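Local coordinates for DNA mismatch repair protein MutS (Thermus aquaticus, PDB 1EWQ) that recognises mismatched or unpaired bases in duplex DNA to begin mismatch repair, and has a weak ATPase activity, at residues P14-Q19 against V108-T113; L31-V36 against F90-A95; F39-G44 against T68-I73. All coordinates share one frame; numbering follows the deposited sequence.

In the fold
All three contacts lie in MutS domain I, the mismatch-binding domain, and reach one mixed six-stranded sheet. All are largely buried, contact 2 in the middle of the sheet, contacts 1 and 3 partly by the bound DNA. Contact 2 is the parallel pairing of strands 31-36 and 92-97, filled with leucine, alanine and phenylalanine. Contact 3 is the antiparallel pairing of strands 39-43 and 67-74, where one face packs on helix 44-54 and the other meets the DNA. Contact 1 joins the start of helix 15-26 to the edge strand 110-116. It is smaller and more polar, and both its segments touch backbone phosphates. Along the chain, contact 3 is nested within contact 2, and that within contact 1.

Contact 1 (P14-Q19 against V108-T113); sequences PPLLQQ and VRREVT. With nucleotides of chain B.
The first turn of helix 15-26 stands beside the start of strand 110-116, with the backbones closest at Gln-19 and Arg-110, whose CA atoms are 7.5 Å apart. Gln-19 makes the direct polar link. Its CG is anti to the backbone N (chi1 179°) and the chain runs on extended, which carries the amide across to the other backbone. There NE2 donates to Val-108 O at 2.6 Å, in the carbonyl plane and nearly straight at 164°. The acceptor also lies close to the plane of the Gln-19 amide. The other end of that amide, OE1, rests 3.1 Å from Arg-110 CD. The two side chains cross at about a right angle, and the amide and guanidinium planes are 26° apart. This is the edge of the mixed sheet of MutS domain I, where a helix start and the loop before the edge strand both meet one DNA strand. Leu-16 N donates to OP1 of DT15 of chain B at 2.5 Å, two residues after Pro-14 at the N-cap, so the helix N-terminus faces a phosphate. Val-108 N donates to OP1 of DC14 of chain B at 2.8 Å. Arg-110 NH2 lies 3.6 Å from that same OP1, too far for a hydrogen bond, though its charge probably favours the phosphate. The arginine also packs on Phe-34 and Val-36 of strand 31-36. A serine at Arg-110 would probably deprive the DC14 phosphate of a nearby positive charge and open a gap beside the Gln-19 amide. Arg-109 turns away from the helix to a salt bridge with Glu-99.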
loop_
_atom_site.group_PDB
_atom_site.type_symbol
_atom_site.label_atom_id
_atom_site.label_comp_id
_atom_site.label_asym_id
_atom_site.label_seq_id
_atom_site.Cartn_x
_atom_site.Cartn_y
_atom_site.Cartn_z
ATOM N N PRO C 14 -13.656 32.137 -20.377
ATOM C CA PRO C 14 -14.902 31.765 -21.056
ATOM C C PRO C 14 -16.025 31.593 -20.030
ATOM O O PRO C 14 -15.765 31.266 -18.875
ATOM C CB PRO C 14 -14.535 30.450 -21.740
ATOM C CG PRO C 14 -13.082 30.643 -22.058
ATOM C CD PRO C 14 -12.542 31.269 -20.793
ATOM N N PRO C 15 -17.286 31.820 -20.435
ATOM C CA PRO C 15 -18.431 31.682 -19.528
ATOM C C PRO C 15 -18.435 30.389 -18.706
ATOM O O PRO C 15 -18.605 30.431 -17.487
ATOM C CB PRO C 15 -19.623 31.772 -20.474
ATOM C CG PRO C 15 -19.145 32.750 -21.485
ATOM C CD PRO C 15 -17.734 32.269 -21.767
ATOM N N LEU C 16 -18.250 29.251 -19.376
ATOM C CA LEU C 16 -18.229 27.949 -18.705
ATOM C C LEU C 16 -17.185 27.924 -17.593
ATOM O O LEU C 16 -17.479 27.530 -16.462
ATOM C CB LEU C 16 -17.925 26.824 -19.703
ATOM C CG LEU C 16 -17.909 25.400 -19.127
ATOM C CD1 LEU C 16 -19.298 25.040 -18.624
ATOM C CD2 LEU C 16 -17.456 24.401 -20.191
ATOM N N LEU C 17 -15.969 28.345 -17.924
ATOM C CA LEU C 17 -14.889 28.366 -16.948
ATOM C C LEU C 17 -15.214 29.283 -15.773
ATOM O O LEU C 17 -14.653 29.141 -14.689
ATOM C CB LEU C 17 -13.578 28.781 -17.621
ATOM C CG LEU C 17 -13.034 27.725 -18.588
ATOM C CD1 LEU C 17 -11.759 28.228 -19.258
ATOM C CD2 LEU C 17 -12.762 26.433 -17.817
ATOM N N GLN C 18 -16.126 30.223 -15.990
ATOM C CA GLN C 18 -16.534 31.131 -14.928
ATOM C C GLN C 18 -17.461 30.367 -14.006
ATOM O O GLN C 18 -17.229 30.288 -12.804
ATOM C CB GLN C 18 -17.266 32.345 -15.500
ATOM C CG GLN C 18 -16.384 33.565 -15.669
ATOM C CD GLN C 18 -15.837 34.070 -14.349
ATOM O OE1 GLN C 18 -16.594 34.359 -13.422
ATOM N NE2 GLN C 18 -14.515 34.182 -14.258
ATOM N N GLN C 19 -18.514 29.805 -14.590
ATOM C CA GLN C 19 -19.490 29.020 -13.852
ATOM C C GLN C 19 -18.725 27.987 -13.027
ATOM O O GLN C 19 -19.091 27.691 -11.889
ATOM C CB GLN C 19 -20.434 28.329 -14.840
ATOM C CG GLN C 19 -21.500 27.457 -14.212
ATOM C CD GLN C 19 -22.406 26.820 -15.245
ATOM O OE1 GLN C 19 -21.942 26.117 -16.141
ATOM N NE2 GLN C 19 -23.707 27.066 -15.125
ATOM N N VAL C 108 -25.995 26.125 -19.219
ATOM C CA VAL C 108 -26.786 25.192 -18.421
ATOM C C VAL C 108 -26.585 25.441 -16.927
ATOM O O VAL C 108 -25.483 25.778 -16.487
ATOM C CB VAL C 108 -26.413 23.723 -18.734
ATOM C CG1 VAL C 108 -27.210 22.778 -17.845
ATOM C CG2 VAL C 108 -26.684 23.418 -20.199
ATOM N N ARG C 109 -27.660 25.288 -16.155
ATOM C CA ARG C 109 -27.600 25.487 -14.708
ATOM C C ARG C 109 -26.734 24.409 -14.060
ATOM O O ARG C 109 -27.013 23.215 -14.193
ATOM C CB ARG C 109 -29.004 25.423 -14.085
ATOM C CG ARG C 109 -29.999 26.488 -14.557
ATOM C CD ARG C 109 -31.375 26.265 -13.914
ATOM N NE ARG C 109 -32.418 27.122 -14.476
ATOM C CZ ARG C 109 -33.719 26.988 -14.215
ATOM N NH1 ARG C 109 -34.132 26.029 -13.396
ATOM N NH2 ARG C 109 -34.605 27.810 -14.769
ATOM N N ARG C 110 -25.684 24.831 -13.362
ATOM C CA ARG C 110 -24.801 23.893 -12.679
ATOM C C ARG C 110 -24.559 24.309 -11.238
ATOM O O ARG C 110 -24.222 25.461 -10.948
ATOM C CB ARG C 110 -23.476 23.762 -13.428
ATOM C CG ARG C 110 -23.680 23.150 -14.789
ATOM C CD ARG C 110 -22.420 23.054 -15.622
ATOM N NE ARG C 110 -22.791 22.766 -17.001
ATOM C CZ ARG C 110 -21.935 22.617 -18.002
ATOM N NH1 ARG C 110 -20.633 22.724 -17.784
ATOM N NH2 ARG C 110 -22.386 22.364 -19.223
ATOM N N GLU C 111 -24.749 23.350 -10.338
ATOM C CA GLU C 111 -24.568 23.573 -8.915
ATOM C C GLU C 111 -24.025 22.291 -8.296
ATOM O O GLU C 111 -24.082 21.221 -8.900
ATOM C CB GLU C 111 -25.913 23.905 -8.261
ATOM C CG GLU C 111 -26.779 24.872 -9.053
ATOM C CD GLU C 111 -28.201 24.940 -8.528
ATOM O OE1 GLU C 111 -28.868 23.884 -8.473
ATOM O OE2 GLU C 111 -28.655 26.049 -8.173
ATOM N N VAL C 112 -23.502 22.409 -7.083
ATOM C CA VAL C 112 -22.980 21.257 -6.375
ATOM C C VAL C 112 -24.170 20.506 -5.788
ATOM O O VAL C 112 -24.896 21.035 -4.957
ATOM C CB VAL C 112 -22.026 21.694 -5.249
ATOM C CG1 VAL C 112 -21.520 20.473 -4.491
ATOM C CG2 VAL C 112 -20.858 22.473 -5.839
ATOM N N THR C 113 -24.371 19.274 -6.237
ATOM C CA THR C 113 -25.485 18.451 -5.773
ATOM C C THR C 113 -25.185 17.670 -4.499
ATOM O O THR C 113 -26.089 17.367 -3.722
ATOM C CB THR C 113 -25.929 17.470 -6.892
ATOM O OG1 THR C 113 -26.787 18.164 -7.803
ATOM C CG2 THR C 113 -26.666 16.247 -6.322
ATOM P P DT B 15 -18.368 29.002 -23.044
ATOM O OP1 DT B 15 -17.617 29.298 -21.798
ATOM O OP2 DT B 15 -19.651 29.703 -23.320
ATOM O "O5'" DT B 15 -17.362 29.272 -24.241
ATOM C "C5'" DT B 15 -17.478 28.527 -25.442
ATOM C "C4'" DT B 15 -16.409 28.943 -26.423
ATOM O "O4'" DT B 15 -16.700 28.287 -27.673
ATOM C "C3'" DT B 15 -16.417 30.433 -26.740
ATOM O "O3'" DT B 15 -15.096 30.836 -27.118
ATOM C "C2'" DT B 15 -17.405 30.535 -27.887
ATOM C "C1'" DT B 15 -17.268 29.198 -28.601
ATOM N N1 DT B 15 -18.545 28.612 -29.045
ATOM C C2 DT B 15 -18.547 27.880 -30.212
ATOM O O2 DT B 15 -17.545 27.709 -30.897
ATOM N N3 DT B 15 -19.768 27.343 -30.548
ATOM C C4 DT B 15 -20.956 27.465 -29.852
ATOM O O4 DT B 15 -21.976 26.916 -30.275
ATOM C C5 DT B 15 -20.880 28.253 -28.640
ATOM C C7 DT B 15 -22.116 28.433 -27.816
ATOM C C6 DT B 15 -19.696 28.786 -28.307
ATOM P P DC B 14 -23.727 24.702 -22.221
ATOM O OP1 DC B 14 -23.832 25.255 -20.845
ATOM O OP2 DC B 14 -24.833 24.929 -23.190
ATOM O "O5'" DC B 14 -22.350 25.223 -22.828
ATOM C "C5'" DC B 14 -21.122 24.912 -22.172
ATOM C "C4'" DC B 14 -19.944 25.412 -22.973
ATOM O "O4'" DC B 14 -19.895 24.749 -24.260
ATOM C "C3'" DC B 14 -19.953 26.912 -23.267
ATOM O "O3'" DC B 14 -18.620 27.418 -23.136
ATOM C "C2'" DC B 14 -20.420 26.982 -24.711
ATOM C "C1'" DC B 14 -19.811 25.718 -25.297
ATOM N N1 DC B 14 -20.477 25.170 -26.502
ATOM C C2 DC B 14 -19.726 25.018 -27.685
ATOM O O2 DC B 14 -18.538 25.384 -27.699
ATOM N N3 DC B 14 -20.315 24.481 -28.779
ATOM C C4 DC B 14 -21.595 24.111 -28.732
ATOM N N4 DC B 14 -22.128 23.566 -29.829
ATOM C C5 DC B 14 -22.388 24.277 -27.553
ATOM C C6 DC B 14 -21.794 24.804 -26.473
#

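Contact 2 (L31-V36 against F90-A95); sequences LLLFQV and FRLAVA
Leu-31 N gives the shortest polar bond here, to Arg-91 O at 2.8 Å and almost straight at 176°. It starts a parallel pairing in which the backbone of 31-36 hydrogen-bonds on both sides of Leu-92 and Val-94. Leu-31 O accepts from Ala-93 N, which sits above the carbonyl plane. Leu-33 N then donates to Ala-93 O, and Leu-33 O accepts from Ala-95 N at 3.0 Å. The last bond, Gln-35 N to Ala-95 O, is more bent at 155°. Strands 31-36 and 92-97 are the two neighbouring parallel strands of the domain I sheet, and the chain reaches the second through three further strands and two helices. Strand 39-43 pairs with the other side of 31-36, and strand 110-116 with the other side of 92-97.

One face carries Leu-31, Leu-33, Leu-92 and Val-94. Leu-31 CG is anti to the backbone N (chi1 -180°), which sends CD2 against the Phe-90 ring, 3.8 Å from Phe-90 CD2. Nearer the backbone, Leu-31 CB meets Leu-92 CD2 at 4.0 Å. The tips of Leu-33 and Leu-92 approach more loosely, with 4.5 Å between their CD1 atoms. The opposite face carries Leu-32, Phe-34, Ala-93 and Ala-95. Ala-95 CB comes to the edge of the Phe-34 ring, near its plane and 4.0 Å from CD1. Leu-32 CD2 also reaches Ala-95 CB, at 4.3 Å. Helix 15-26 covers this face, with its Leu-16, Gln-19 and Leu-23 against Phe-34.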
loop_
_atom_site.group_PDB
_atom_site.type_symbol
_atom_site.label_atom_id
_atom_site.label_comp_id
_atom_site.label_asym_id
_atom_site.label_seq_id
_atom_site.Cartn_x
_atom_site.Cartn_y
_atom_site.Cartn_z
ATOM N N LEU C 31 -12.285 18.375 -4.119
ATOM C CA LEU C 31 -11.879 18.334 -5.512
ATOM C C LEU C 31 -13.211 18.416 -6.229
ATOM O O LEU C 31 -14.047 17.519 -6.105
ATOM C CB LEU C 31 -11.170 17.027 -5.867
ATOM C CG LEU C 31 -10.729 16.969 -7.334
ATOM C CD1 LEU C 31 -9.842 18.168 -7.644
ATOM C CD2 LEU C 31 -9.988 15.676 -7.612
ATOM N N LEU C 32 -13.412 19.506 -6.960
ATOM C CA LEU C 32 -14.660 19.721 -7.673
ATOM C C LEU C 32 -14.715 19.029 -9.030
ATOM O O LEU C 32 -13.820 19.194 -9.864
ATOM C CB LEU C 32 -14.896 21.224 -7.839
ATOM C CG LEU C 32 -16.289 21.658 -8.299
ATOM C CD1 LEU C 32 -16.669 22.942 -7.594
ATOM C CD2 LEU C 32 -16.317 21.823 -9.805
ATOM N N LEU C 33 -15.768 18.238 -9.227
ATOM C CA LEU C 33 -15.996 17.516 -10.471
ATOM C C LEU C 33 -17.127 18.263 -11.153
ATOM O O LEU C 33 -18.289 18.159 -10.759
ATOM C CB LEU C 33 -16.381 16.062 -10.184
ATOM C CG LEU C 33 -15.264 15.275 -9.479
ATOM C CD1 LEU C 33 -15.716 13.853 -9.193
ATOM C CD2 LEU C 33 -14.015 15.263 -10.349
ATOM N N PHE C 34 -16.755 19.035 -12.168
ATOM C CA PHE C 34 -17.670 19.889 -12.917
ATOM C C PHE C 34 -18.272 19.186 -14.127
ATOM O O PHE C 34 -17.585 18.942 -15.127
ATOM C CB PHE C 34 -16.898 21.134 -13.358
ATOM C CG PHE C 34 -17.758 22.269 -13.822
ATOM C CD1 PHE C 34 -18.731 22.813 -12.986
ATOM C CD2 PHE C 34 -17.544 22.847 -15.071
ATOM C CE1 PHE C 34 -19.479 23.920 -13.387
ATOM C CE2 PHE C 34 -18.281 23.953 -15.485
ATOM C CZ PHE C 34 -19.253 24.493 -14.640
ATOM N N GLN C 35 -19.561 18.870 -14.035
ATOM C CA GLN C 35 -20.279 18.194 -15.112
ATOM C C GLN C 35 -20.489 19.055 -16.363
ATOM O O GLN C 35 -20.988 20.178 -16.283
ATOM C CB GLN C 35 -21.632 17.715 -14.583
ATOM C CG GLN C 35 -22.787 17.715 -15.585
ATOM C CD GLN C 35 -22.791 16.522 -16.499
ATOM O OE1 GLN C 35 -23.852 15.978 -16.830
ATOM N NE2 GLN C 35 -21.607 16.106 -16.934
ATOM N N VAL C 36 -20.094 18.517 -17.513
ATOM C CA VAL C 36 -20.259 19.199 -18.798
ATOM C C VAL C 36 -20.596 18.089 -19.783
ATOM O O VAL C 36 -19.704 17.427 -20.301
ATOM C CB VAL C 36 -18.959 19.901 -19.276
ATOM C CG1 VAL C 36 -19.246 20.740 -20.516
ATOM C CG2 VAL C 36 -18.390 20.773 -18.184
ATOM N N PHE C 90 -8.976 12.140 -1.129
ATOM C CA PHE C 90 -9.686 13.310 -1.648
ATOM C C PHE C 90 -11.098 13.427 -1.082
ATOM O O PHE C 90 -11.693 12.440 -0.653
ATOM C CB PHE C 90 -9.862 13.238 -3.173
ATOM C CG PHE C 90 -8.591 13.350 -3.966
ATOM C CD1 PHE C 90 -7.835 12.220 -4.261
ATOM C CD2 PHE C 90 -8.175 14.583 -4.460
ATOM C CE1 PHE C 90 -6.686 12.320 -5.038
ATOM C CE2 PHE C 90 -7.025 14.693 -5.238
ATOM C CZ PHE C 90 -6.281 13.564 -5.528
ATOM N N ARG C 91 -11.624 14.647 -1.090
ATOM C CA ARG C 91 -13.009 14.909 -0.698
ATOM C C ARG C 91 -13.569 15.361 -2.048
ATOM O O ARG C 91 -12.872 16.035 -2.796
ATOM C CB ARG C 91 -13.129 16.061 0.304
ATOM C CG ARG C 91 -12.673 15.768 1.732
ATOM C CD ARG C 91 -13.202 16.855 2.664
ATOM N NE ARG C 91 -12.515 16.912 3.948
ATOM C CZ ARG C 91 -11.277 17.368 4.118
ATOM N NH1 ARG C 91 -10.580 17.813 3.079
ATOM N NH2 ARG C 91 -10.734 17.387 5.330
ATOM N N LEU C 92 -14.805 15.010 -2.377
ATOM C CA LEU C 92 -15.338 15.402 -3.677
ATOM C C LEU C 92 -16.610 16.242 -3.662
ATOM O O LEU C 92 -17.589 15.904 -3.001
ATOM C CB LEU C 92 -15.594 14.158 -4.526
ATOM C CG LEU C 92 -14.495 13.096 -4.549
ATOM C CD1 LEU C 92 -15.013 11.857 -5.258
ATOM C CD2 LEU C 92 -13.259 13.650 -5.222
ATOM N N ALA C 93 -16.582 17.341 -4.405
ATOM C CA ALA C 93 -17.742 18.215 -4.538
ATOM C C ALA C 93 -18.260 17.935 -5.944
ATOM O O ALA C 93 -17.566 18.181 -6.930
ATOM C CB ALA C 93 -17.337 19.673 -4.399
ATOM N N VAL C 94 -19.471 17.397 -6.027
ATOM C CA VAL C 94 -20.076 17.043 -7.302
ATOM C C VAL C 94 -21.001 18.128 -7.821
ATOM O O VAL C 94 -22.034 18.422 -7.219
ATOM C CB VAL C 94 -20.869 15.723 -7.183
ATOM C CG1 VAL C 94 -21.630 15.438 -8.471
ATOM C CG2 VAL C 94 -19.911 14.586 -6.879
ATOM N N ALA C 95 -20.615 18.727 -8.939
ATOM C CA ALA C 95 -21.414 19.767 -9.557
ATOM C C ALA C 95 -22.046 19.180 -10.810
ATOM O O ALA C 95 -21.344 18.813 -11.752
ATOM C CB ALA C 95 -20.544 20.949 -9.910
#

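Contact 3 (F39-G44 against T68-I73); sequences FYECFG and TPMAGI. With nucleotides of chain A.
Phe-39 CG lies anti to its carbonyl carbon (chi1 -74°), which lays the ring against the base of DT13 of chain A while its CD2 edge stays beside Gly-72. Glu-41 CG also lies roughly anti to the carbonyl carbon, but the torsion is pulled to -34°; the extended chain brings its carboxylate to the same base. The thymine sits over one face of the Phe-39 ring, with C6 3.4 Å from CE2, and DG14 of chain A lies at the ring edge. DT13 N3 donates to Glu-41 OE2 at 2.6 Å, nearly straight at 174°. These are the Phe and Glu of the Phe-X-Glu motif with which MutS reads a mismatch. The motif stands on an antiparallel pairing. Tyr-40 N donates to Ile-73 O at 2.7 Å, and Cys-42 N to Ala-71 O at 2.7 Å. Gly-72, paired with Glu-41, lies beside the thymine, CA 3.3 Å from DT13 O2; a CB there would clash with that oxygen. Beyond it, Met-70, a selenomethionine, runs alongside Phe-43, CG 3.8 Å from CE2, in a Met-aromatic contact; its CE extends to DT13. On the other face, Tyr-40 CB touches Ile-73 CG1, and the Tyr-40 hydroxyl is hydrogen-bonded to Asp-96.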
loop_
_atom_site.group_PDB
_atom_site.type_symbol
_atom_site.label_atom_id
_atom_site.label_comp_id
_atom_site.label_asym_id
_atom_site.label_seq_id
_atom_site.Cartn_x
_atom_site.Cartn_y
_atom_site.Cartn_z
ATOM N N PHE C 39 -19.372 14.091 -19.198
ATOM C CA PHE C 39 -18.090 14.041 -18.512
ATOM C C PHE C 39 -18.042 14.972 -17.303
ATOM O O PHE C 39 -18.663 16.033 -17.304
ATOM C CB PHE C 39 -16.945 14.437 -19.457
ATOM C CG PHE C 39 -16.594 13.393 -20.477
ATOM C CD1 PHE C 39 -17.391 13.199 -21.598
ATOM C CD2 PHE C 39 -15.456 12.603 -20.317
ATOM C CE1 PHE C 39 -17.066 12.235 -22.546
ATOM C CE2 PHE C 39 -15.121 11.631 -21.262
ATOM C CZ PHE C 39 -15.930 11.448 -22.380
ATOM N N TYR C 40 -17.308 14.553 -16.275
ATOM C CA TYR C 40 -17.087 15.359 -15.076
ATOM C C TYR C 40 -15.679 15.868 -15.325
ATOM O O TYR C 40 -14.723 15.089 -15.329
ATOM C CB TYR C 40 -17.087 14.499 -13.811
ATOM C CG TYR C 40 -18.445 14.295 -13.212
ATOM C CD1 TYR C 40 -18.979 13.016 -13.072
ATOM C CD2 TYR C 40 -19.202 15.381 -12.774
ATOM C CE1 TYR C 40 -20.238 12.820 -12.507
ATOM C CE2 TYR C 40 -20.461 15.202 -12.207
ATOM C CZ TYR C 40 -20.971 13.916 -12.075
ATOM O OH TYR C 40 -22.202 13.729 -11.497
ATOM N N GLU C 41 -15.546 17.169 -15.537
ATOM C CA GLU C 41 -14.242 17.738 -15.847
ATOM C C GLU C 41 -13.633 18.631 -14.775
ATOM O O GLU C 41 -14.324 19.137 -13.886
ATOM C CB GLU C 41 -14.337 18.512 -17.166
ATOM C CG GLU C 41 -15.312 17.893 -18.163
ATOM C CD GLU C 41 -15.415 18.677 -19.459
ATOM O OE1 GLU C 41 -15.477 19.923 -19.407
ATOM O OE2 GLU C 41 -15.446 18.043 -20.535
ATOM N N CYS C 42 -12.320 18.808 -14.880
ATOM C CA CYS C 42 -11.548 19.650 -13.973
ATOM C C CYS C 42 -10.640 20.477 -14.865
ATOM O O CYS C 42 -10.219 20.007 -15.921
ATOM C CB CYS C 42 -10.690 18.800 -13.030
ATOM S SG CYS C 42 -11.617 17.788 -11.872
ATOM N N PHE C 43 -10.340 21.703 -14.446
ATOM C CA PHE C 43 -9.471 22.578 -15.229
ATOM C C PHE C 43 -8.309 23.118 -14.389
ATOM O O PHE C 43 -8.258 22.906 -13.179
ATOM C CB PHE C 43 -10.286 23.741 -15.815
ATOM C CG PHE C 43 -11.516 23.304 -16.567
ATOM C CD1 PHE C 43 -12.759 23.283 -15.945
ATOM C CD2 PHE C 43 -11.428 22.893 -17.892
ATOM C CE1 PHE C 43 -13.895 22.859 -16.635
ATOM C CE2 PHE C 43 -12.557 22.467 -18.586
ATOM C CZ PHE C 43 -13.789 22.451 -17.955
ATOM N N GLY C 44 -7.377 23.814 -15.034
ATOM C CA GLY C 44 -6.235 24.358 -14.316
ATOM C C GLY C 44 -5.484 23.278 -13.557
ATOM O O GLY C 44 -5.364 22.147 -14.032
ATOM N N THR C 68 -6.527 26.481 -21.058
ATOM C CA THR C 68 -6.294 25.971 -19.716
ATOM C C THR C 68 -6.258 24.452 -19.708
ATOM O O THR C 68 -6.846 23.800 -20.576
ATOM C CB THR C 68 -7.404 26.434 -18.741
ATOM O OG1 THR C 68 -7.099 25.979 -17.420
ATOM C CG2 THR C 68 -8.764 25.873 -19.163
ATOM N N PRO C 69 -5.550 23.866 -18.735
ATOM C CA PRO C 69 -5.473 22.407 -18.652
ATOM C C PRO C 69 -6.868 21.809 -18.416
ATOM O O PRO C 69 -7.713 22.428 -17.762
ATOM C CB PRO C 69 -4.534 22.186 -17.471
ATOM C CG PRO C 69 -3.617 23.369 -17.556
ATOM C CD PRO C 69 -4.577 24.498 -17.826
HETATM N N MSE C 70 -7.104 20.612 -18.949
HETATM C CA MSE C 70 -8.395 19.951 -18.797
HETATM C C MSE C 70 -8.276 18.442 -18.630
HETATM O O MSE C 70 -7.531 17.787 -19.348
HETATM C CB MSE C 70 -9.291 20.240 -20.008
HETATM C CG MSE C 70 -10.639 19.526 -19.948
HETATM SE SE MSE C 70 -11.762 19.838 -21.483
HETATM C CE MSE C 70 -11.232 18.314 -22.533
ATOM N N ALA C 71 -9.014 17.903 -17.670
ATOM C CA ALA C 71 -9.040 16.465 -17.413
ATOM C C ALA C 71 -10.492 16.110 -17.106
ATOM O O ALA C 71 -11.205 16.898 -16.493
ATOM C CB ALA C 71 -8.151 16.121 -16.243
ATOM N N GLY C 72 -10.942 14.942 -17.537
ATOM C CA GLY C 72 -12.321 14.582 -17.274
ATOM C C GLY C 72 -12.589 13.097 -17.314
ATOM O O GLY C 72 -11.786 12.327 -17.831
ATOM N N ILE C 73 -13.735 12.701 -16.770
ATOM C CA ILE C 73 -14.127 11.303 -16.733
ATOM C C ILE C 73 -15.587 11.177 -17.138
ATOM O O ILE C 73 -16.397 12.051 -16.840
ATOM C CB ILE C 73 -13.958 10.724 -15.314
ATOM C CG1 ILE C 73 -14.815 11.529 -14.326
ATOM C CG2 ILE C 73 -12.482 10.743 -14.917
ATOM C CD1 ILE C 73 -14.800 11.001 -12.909
ATOM P P DT A 13 -8.486 14.159 -25.928
ATOM O OP1 DT A 13 -7.011 14.294 -26.044
ATOM O OP2 DT A 13 -9.264 13.565 -27.046
ATOM O "O5'" DT A 13 -8.818 13.350 -24.608
ATOM C "C5'" DT A 13 -9.915 13.785 -23.838
ATOM C "C4'" DT A 13 -9.762 13.385 -22.396
ATOM O "O4'" DT A 13 -10.667 14.248 -21.688
ATOM C "C3'" DT A 13 -10.224 11.958 -22.125
ATOM O "O3'" DT A 13 -9.497 11.366 -21.043
ATOM C "C2'" DT A 13 -11.707 12.114 -21.834
ATOM C "C1'" DT A 13 -11.858 13.558 -21.353
ATOM N N1 DT A 13 -12.980 14.299 -21.972
ATOM C C2 DT A 13 -13.488 15.381 -21.291
ATOM O O2 DT A 13 -13.036 15.772 -20.229
ATOM N N3 DT A 13 -14.549 15.995 -21.904
ATOM C C4 DT A 13 -15.135 15.650 -23.104
ATOM O O4 DT A 13 -16.103 16.278 -23.511
ATOM C C5 DT A 13 -14.533 14.528 -23.784
ATOM C C7 DT A 13 -15.076 14.107 -25.113
ATOM C C6 DT A 13 -13.503 13.911 -23.189
ATOM P P DG A 14 -8.850 9.902 -21.229
ATOM O OP1 DG A 14 -8.001 9.617 -20.042
ATOM O OP2 DG A 14 -8.267 9.803 -22.590
ATOM O "O5'" DG A 14 -10.101 8.925 -21.190
ATOM C "C5'" DG A 14 -10.986 8.912 -20.083
ATOM C "C4'" DG A 14 -12.184 8.055 -20.404
ATOM O "O4'" DG A 14 -12.996 8.721 -21.400
ATOM C "C3'" DG A 14 -11.833 6.688 -20.987
ATOM O "O3'" DG A 14 -12.738 5.711 -20.472
ATOM C "C2'" DG A 14 -12.001 6.883 -22.486
ATOM C "C1'" DG A 14 -13.102 7.933 -22.582
ATOM N N9 DG A 14 -12.968 8.839 -23.724
ATOM C C8 DG A 14 -11.811 9.444 -24.153
ATOM N N7 DG A 14 -11.993 10.224 -25.184
ATOM C C5 DG A 14 -13.351 10.125 -25.458
ATOM C C6 DG A 14 -14.132 10.758 -26.465
ATOM O O6 DG A 14 -13.769 11.551 -27.341
ATOM N N1 DG A 14 -15.471 10.388 -26.380
ATOM C C2 DG A 14 -15.994 9.529 -25.444
ATOM N N2 DG A 14 -17.319 9.327 -25.510
ATOM N N3 DG A 14 -15.275 8.924 -24.510
ATOM C C4 DG A 14 -13.969 9.270 -24.573
#